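Local coordinates for minor structural protein 5 (Lactococcus phage Tuc2009, PDB 5E7T) that is probably a component of the phage baseplate and may take part in recognising carbohydrate on the host cell surface, at residues Y25-S35 / P193-P204. Sequence-based numbering, arbitrary orientation.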
ATOM      1  N   TYR B  25      15.653  58.839  -4.082  1.00 61.66           N
ATOM      2  CA  TYR B  25      15.915  57.404  -3.883  1.00 60.17           C
ATOM      3  C   TYR B  25      15.350  56.605  -5.064  1.00 65.39           C
ATOM      4  O   TYR B  25      14.242  56.916  -5.530  1.00 65.54           O
ATOM      5  CB  TYR B  25      15.323  56.893  -2.550  1.00 59.97           C
ATOM      6  CG  TYR B  25      15.964  55.626  -2.030  1.00 60.18           C
ATOM      7  CD1 TYR B  25      17.255  55.636  -1.518  1.00 62.53           C
ATOM      8  CD2 TYR B  25      15.268  54.423  -2.014  1.00 60.55           C
ATOM      9  CE1 TYR B  25      17.850  54.477  -1.028  1.00 62.61           C
ATOM     10  CE2 TYR B  25      15.859  53.250  -1.530  1.00 61.39           C
ATOM     11  CZ  TYR B  25      17.150  53.287  -1.030  1.00 67.87           C
ATOM     12  OH  TYR B  25      17.773  52.165  -0.537  1.00 70.17           O
ATOM     13  N   PRO B  26      16.091  55.596  -5.583  1.00 61.06           N
ATOM     14  CA  PRO B  26      15.609  54.893  -6.766  1.00 59.95           C
ATOM     15  C   PRO B  26      14.366  54.056  -6.548  1.00 65.30           C
ATOM     16  O   PRO B  26      14.170  53.464  -5.483  1.00 67.81           O
ATOM     17  CB  PRO B  26      16.819  54.063  -7.211  1.00 61.01           C
ATOM     18  CG  PRO B  26      17.651  53.925  -6.062  1.00 65.47           C
ATOM     19  CD  PRO B  26      17.446  55.139  -5.217  1.00 62.47           C
ATOM     20  N   ASN B  27      13.512  54.054  -7.569  1.00 59.58           N
ATOM     21  CA  ASN B  27      12.298  53.263  -7.650  1.00 58.07           C
ATOM     22  C   ASN B  27      12.614  51.985  -8.426  1.00 61.17           C
ATOM     23  O   ASN B  27      13.469  51.999  -9.315  1.00 59.65           O
ATOM     24  CB  ASN B  27      11.222  54.036  -8.396  1.00 56.09           C
ATOM     25  CG  ASN B  27      10.545  55.096  -7.603  1.00 76.59           C
ATOM     26  OD1 ASN B  27      10.162  54.897  -6.454  1.00 72.00           O
ATOM     27  ND2 ASN B  27      10.292  56.220  -8.244  1.00 76.56           N
ATOM     28  N   LEU B  28      11.903  50.889  -8.106  1.00 59.16           N
ATOM     29  CA  LEU B  28      12.060  49.597  -8.785  1.00 58.91           C
ATOM     30  C   LEU B  28      11.515  49.639 -10.223  1.00 60.86           C
ATOM     31  O   LEU B  28      10.575  50.373 -10.521  1.00 60.39           O
ATOM     32  CB  LEU B  28      11.372  48.469  -7.997  1.00 59.23           C
ATOM     33  CG  LEU B  28      12.118  47.900  -6.807  1.00 64.71           C
ATOM     34  CD1 LEU B  28      11.196  47.061  -5.958  1.00 65.15           C
ATOM     35  CD2 LEU B  28      13.348  47.099  -7.240  1.00 67.68           C
ATOM     36  N   ASN B  29      12.110  48.830 -11.094  1.00 55.77           N
ATOM     37  CA  ASN B  29      11.761  48.725 -12.492  1.00 54.25           C
ATOM     38  C   ASN B  29      10.590  47.818 -12.620  1.00 59.20           C
ATOM     39  O   ASN B  29      10.470  46.813 -11.895  1.00 59.79           O
ATOM     40  CB  ASN B  29      12.938  48.114 -13.266  1.00 52.39           C
ATOM     41  CG  ASN B  29      13.028  48.464 -14.731  1.00 64.31           C
ATOM     42  OD1 ASN B  29      12.026  48.694 -15.414  1.00 60.58           O
ATOM     43  ND2 ASN B  29      14.246  48.536 -15.242  1.00 50.59           N
ATOM     44  N   LEU B  30       9.742  48.134 -13.600  1.00 56.09           N
ATOM     45  CA  LEU B  30       8.584  47.314 -13.963  1.00 54.64           C
ATOM     46  C   LEU B  30       8.909  46.468 -15.200  1.00 58.30           C
ATOM     47  O   LEU B  30       8.143  45.587 -15.539  1.00 57.69           O
ATOM     48  CB  LEU B  30       7.336  48.182 -14.151  1.00 53.75           C
ATOM     49  CG  LEU B  30       6.748  48.721 -12.861  1.00 55.86           C
ATOM     50  CD1 LEU B  30       5.877  49.909 -13.120  1.00 55.81           C
ATOM     51  CD2 LEU B  30       5.981  47.668 -12.158  1.00 55.67           C
ATOM     52  N   LEU B  31      10.075  46.702 -15.839  1.00 56.29           N
ATOM     53  CA  LEU B  31      10.532  45.910 -16.994  1.00 56.89           C
ATOM     54  C   LEU B  31      11.285  44.633 -16.546  1.00 60.86           C
ATOM     55  O   LEU B  31      11.769  44.581 -15.427  1.00 60.35           O
ATOM     56  CB  LEU B  31      11.388  46.737 -17.979  1.00 56.64           C
ATOM     57  CG  LEU B  31      10.810  48.045 -18.483  1.00 61.00           C
ATOM     58  CD1 LEU B  31      11.690  48.633 -19.512  1.00 61.75           C
ATOM     59  CD2 LEU B  31       9.462  47.859 -19.067  1.00 62.06           C
ATOM     60  N   VAL B  32      11.374  43.628 -17.420  1.00 57.91           N
ATOM     61  CA  VAL B  32      11.981  42.314 -17.168  1.00 58.74           C
ATOM     62  C   VAL B  32      13.271  42.146 -18.000  1.00 64.85           C
ATOM     63  O   VAL B  32      13.234  42.321 -19.227  1.00 66.66           O
ATOM     64  CB  VAL B  32      10.966  41.188 -17.524  1.00 63.28           C
ATOM     65  CG1 VAL B  32      11.591  39.819 -17.348  1.00 64.85           C
ATOM     66  CG2 VAL B  32       9.688  41.292 -16.710  1.00 62.56           C
ATOM     67  N   ASN B  33      14.379  41.726 -17.350  1.00 59.88           N
ATOM     68  CA  ASN B  33      15.691  41.526 -17.983  1.00 60.01           C
ATOM     69  C   ASN B  33      16.269  42.825 -18.592  1.00 64.83           C
ATOM     70  O   ASN B  33      16.937  42.777 -19.626  1.00 66.66           O
ATOM     71  CB  ASN B  33      15.669  40.376 -19.006  1.00 59.20           C
ATOM     72  CG  ASN B  33      17.032  39.853 -19.369  1.00 81.86           C
ATOM     73  OD1 ASN B  33      17.920  39.724 -18.523  1.00 83.01           O
ATOM     74  ND2 ASN B  33      17.228  39.556 -20.645  1.00 69.91           N
ATOM     75  N   SER B  34      16.051  43.976 -17.924  1.00 59.19           N
ATOM     76  CA  SER B  34      16.565  45.267 -18.379  1.00 58.45           C
ATOM     77  C   SER B  34      18.092  45.304 -18.422  1.00 64.18           C
ATOM     78  O   SER B  34      18.671  46.170 -19.078  1.00 65.45           O
ATOM     79  CB  SER B  34      16.008  46.414 -17.535  1.00 59.29           C
ATOM     80  OG  SER B  34      16.153  46.215 -16.141  1.00 61.63           O
ATOM     81  N   SER B  35      18.733  44.340 -17.755  1.00 60.02           N
ATOM     82  CA  SER B  35      20.183  44.198 -17.659  1.00 60.05           C
ATOM     83  C   SER B  35      20.826  43.533 -18.893  1.00 63.82           C
ATOM     84  O   SER B  35      22.057  43.464 -18.966  1.00 64.95           O
ATOM     85  CB  SER B  35      20.530  43.417 -16.401  1.00 63.83           C
ATOM     86  OG  SER B  35      19.543  42.426 -16.154  1.00 77.76           O
ATOM     87  N   PRO B 193      16.982  47.130 -11.246  1.00 56.30           N
ATOM     88  CA  PRO B 193      16.361  45.957 -11.881  1.00 56.00           C
ATOM     89  C   PRO B 193      14.930  45.785 -11.341  1.00 59.53           C
ATOM     90  O   PRO B 193      14.456  46.635 -10.579  1.00 57.08           O
ATOM     91  CB  PRO B 193      17.285  44.823 -11.474  1.00 58.09           C
ATOM     92  CG  PRO B 193      17.853  45.265 -10.163  1.00 62.35           C
ATOM     93  CD  PRO B 193      17.933  46.741 -10.182  1.00 57.08           C
ATOM     94  N   SER B 194      14.215  44.720 -11.761  1.00 57.79           N
ATOM     95  CA  SER B 194      12.854  44.517 -11.273  1.00 56.81           C
ATOM     96  C   SER B 194      12.854  43.989  -9.836  1.00 61.16           C
ATOM     97  O   SER B 194      13.894  43.574  -9.346  1.00 60.43           O
ATOM     98  CB  SER B 194      12.066  43.634 -12.231  1.00 61.11           C
ATOM     99  OG  SER B 194      12.202  42.233 -12.040  1.00 75.84           O
ATOM    100  N   ALA B 195      11.705  44.046  -9.142  1.00 59.66           N
ATOM    101  CA  ALA B 195      11.542  43.527  -7.771  1.00 59.26           C
ATOM    102  C   ALA B 195      11.984  42.057  -7.660  1.00 62.90           C
ATOM    103  O   ALA B 195      12.663  41.672  -6.699  1.00 63.28           O
ATOM    104  CB  ALA B 195      10.093  43.641  -7.359  1.00 59.80           C
ATOM    105  N   SER B 196      11.627  41.248  -8.665  1.00 58.43           N
ATOM    106  CA  SER B 196      12.009  39.850  -8.660  1.00 59.35           C
ATOM    107  C   SER B 196      13.505  39.606  -8.908  1.00 64.16           C
ATOM    108  O   SER B 196      13.964  38.490  -8.671  1.00 67.26           O
ATOM    109  CB  SER B 196      11.153  39.053  -9.637  1.00 63.52           C
ATOM    110  OG  SER B 196      11.807  38.877 -10.881  1.00 75.75           O
ATOM    111  N   GLU B 197      14.256  40.606  -9.402  1.00 57.35           N
ATOM    112  CA  GLU B 197      15.662  40.371  -9.692  1.00 56.77           C
ATOM    113  C   GLU B 197      16.620  41.162  -8.784  1.00 62.58           C
ATOM    114  O   GLU B 197      17.797  40.783  -8.672  1.00 63.93           O
ATOM    115  CB  GLU B 197      15.989  40.549 -11.191  1.00 57.64           C
ATOM    116  CG  GLU B 197      15.318  41.698 -11.907  1.00 65.05           C
ATOM    117  CD  GLU B 197      15.197  41.562 -13.414  1.00 84.09           C
ATOM    118  OE1 GLU B 197      15.876  42.334 -14.135  1.00 77.58           O
ATOM    119  OE2 GLU B 197      14.418  40.690 -13.872  1.00 68.98           O
ATOM    120  N   VAL B 198      16.096  42.187  -8.073  1.00 58.40           N
ATOM    121  CA  VAL B 198      16.828  43.066  -7.153  1.00 57.76           C
ATOM    122  C   VAL B 198      17.482  42.287  -5.977  1.00 64.72           C
ATOM    123  O   VAL B 198      16.938  41.305  -5.474  1.00 64.99           O
ATOM    124  CB  VAL B 198      15.936  44.261  -6.681  1.00 60.34           C
ATOM    125  CG1 VAL B 198      14.808  43.818  -5.764  1.00 59.73           C
ATOM    126  CG2 VAL B 198      16.752  45.383  -6.044  1.00 60.10           C
ATOM    127  N   THR B 199      18.688  42.724  -5.595  1.00 63.20           N
ATOM    128  CA  THR B 199      19.501  42.207  -4.493  1.00 63.26           C
ATOM    129  C   THR B 199      19.869  43.408  -3.589  1.00 69.80           C
ATOM    130  O   THR B 199      19.624  44.557  -3.966  1.00 68.66           O
ATOM    131  CB  THR B 199      20.777  41.557  -5.045  1.00 61.14           C
ATOM    132  OG1 THR B 199      21.631  42.567  -5.595  1.00 63.84           O
ATOM    133  CG2 THR B 199      20.499  40.497  -6.072  1.00 50.69           C
ATOM    134  N   THR B 200      20.495  43.138  -2.425  1.00 68.76           N
ATOM    135  CA  THR B 200      20.947  44.146  -1.457  1.00 68.58           C
ATOM    136  C   THR B 200      21.934  45.104  -2.114  1.00 72.70           C
ATOM    137  O   THR B 200      21.800  46.313  -1.948  1.00 73.23           O
ATOM    138  CB  THR B 200      21.485  43.452  -0.180  1.00 75.03           C
ATOM    139  OG1 THR B 200      20.429  42.676   0.418  1.00 72.05           O
ATOM    140  CG2 THR B 200      22.050  44.433   0.845  1.00 71.63           C
ATOM    141  N   ALA B 201      22.880  44.559  -2.909  1.00 69.26           N
ATOM    142  CA  ALA B 201      23.933  45.293  -3.627  1.00 68.59           C
ATOM    143  C   ALA B 201      23.429  46.407  -4.532  1.00 73.76           C
ATOM    144  O   ALA B 201      24.121  47.415  -4.672  1.00 76.74           O
ATOM    145  CB  ALA B 201      24.764  44.327  -4.444  1.00 69.55           C
ATOM    146  N   ASP B 202      22.242  46.225  -5.157  1.00 67.35           N
ATOM    147  CA  ASP B 202      21.626  47.140  -6.119  1.00 64.90           C
ATOM    148  C   ASP B 202      21.170  48.468  -5.547  1.00 68.39           C
ATOM    149  O   ASP B 202      20.876  49.378  -6.326  1.00 70.25           O
ATOM    150  CB  ASP B 202      20.452  46.456  -6.849  1.00 65.57           C
ATOM    151  CG  ASP B 202      20.839  45.243  -7.670  1.00 74.89           C
ATOM    152  OD1 ASP B 202      21.854  45.319  -8.401  1.00 74.41           O
ATOM    153  OD2 ASP B 202      20.112  44.219  -7.600  1.00 82.74           O
ATOM    154  N   TRP B 203      21.088  48.601  -4.220  1.00 62.51           N
ATOM    155  CA  TRP B 203      20.606  49.847  -3.622  1.00 61.54           C
ATOM    156  C   TRP B 203      21.722  50.821  -3.228  1.00 68.55           C
ATOM    157  O   TRP B 203      22.837  50.358  -2.960  1.00 70.09           O
ATOM    158  CB  TRP B 203      19.714  49.538  -2.413  1.00 59.19           C
ATOM    159  CG  TRP B 203      18.485  48.761  -2.762  1.00 59.12           C
ATOM    160  CD1 TRP B 203      18.313  47.415  -2.657  1.00 61.65           C
ATOM    161  CD2 TRP B 203      17.265  49.282  -3.326  1.00 58.45           C
ATOM    162  NE1 TRP B 203      17.053  47.063  -3.092  1.00 60.28           N
ATOM    163  CE2 TRP B 203      16.382  48.192  -3.492  1.00 60.99           C
ATOM    164  CE3 TRP B 203      16.826  50.574  -3.695  1.00 59.30           C
ATOM    165  CZ2 TRP B 203      15.099  48.341  -4.036  1.00 59.44           C
ATOM    166  CZ3 TRP B 203      15.553  50.719  -4.228  1.00 59.76           C
ATOM    167  CH2 TRP B 203      14.695  49.614  -4.369  1.00 59.96           C
ATOM    168  N   PRO B 204      21.435  52.158  -3.111  1.00 65.45           N
ATOM    169  CA  PRO B 204      22.466  53.101  -2.649  1.00 65.69           C
ATOM    170  C   PRO B 204      23.073  52.686  -1.315  1.00 70.50           C
ATOM    171  O   PRO B 204      22.337  52.206  -0.441  1.00 70.36           O
ATOM    172  CB  PRO B 204      21.692  54.408  -2.495  1.00 67.11           C
ATOM    173  CG  PRO B 204      20.570  54.302  -3.441  1.00 70.30           C
ATOM    174  CD  PRO B 204      20.170  52.872  -3.411  1.00 66.32           C
TER
HETATM  175  O   HOH W   1      14.472  44.391 -15.249  1.00 71.67           O
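L28 is the main bump of segment 25-35. It fits a hollow lined by A195, V198, W203 and the carbonyl of P193. The two methyls part: CD1 of L28 meets CB of A195 at 3.9 Å, while CD2 of L28 meets CB of V198 at 3.9 Å. The L28 branch point rests by the indole, CG to W203 CH2 3.9 Å, and the two side chains cross at about a right angle. With CG anti to the carbonyl carbon (chi1 -62°), the W203 side chain swings towards segment 25-35, and its six-membered ring sits between L28 and Y25. The Y25 ring lies almost parallel to it, with planes at 4°, but is slid aside, so they barely overlap. The P26 carbonyl oxygen faces the indole edge. P204 CG packs on CE1 of the Y25 ring and meets P26 CD at 3.7 Å. These two loops run between the beta-sandwich and the small C-terminal beta domain, where R232 and P239 pack on Y25 and W203. Near L28, N29 N donates to P193 O at 3.3 Å (163°). N29 OD1 accepts from L31 N, an Asx turn, and N29 ND2 bonds P180 O and M192 O. E197 reaches into the bend at L31-S35. There a water donates to E197 OE1 (2.7 Å) and L31 O, and accepts from S34 OG, which also bonds Y191 OH.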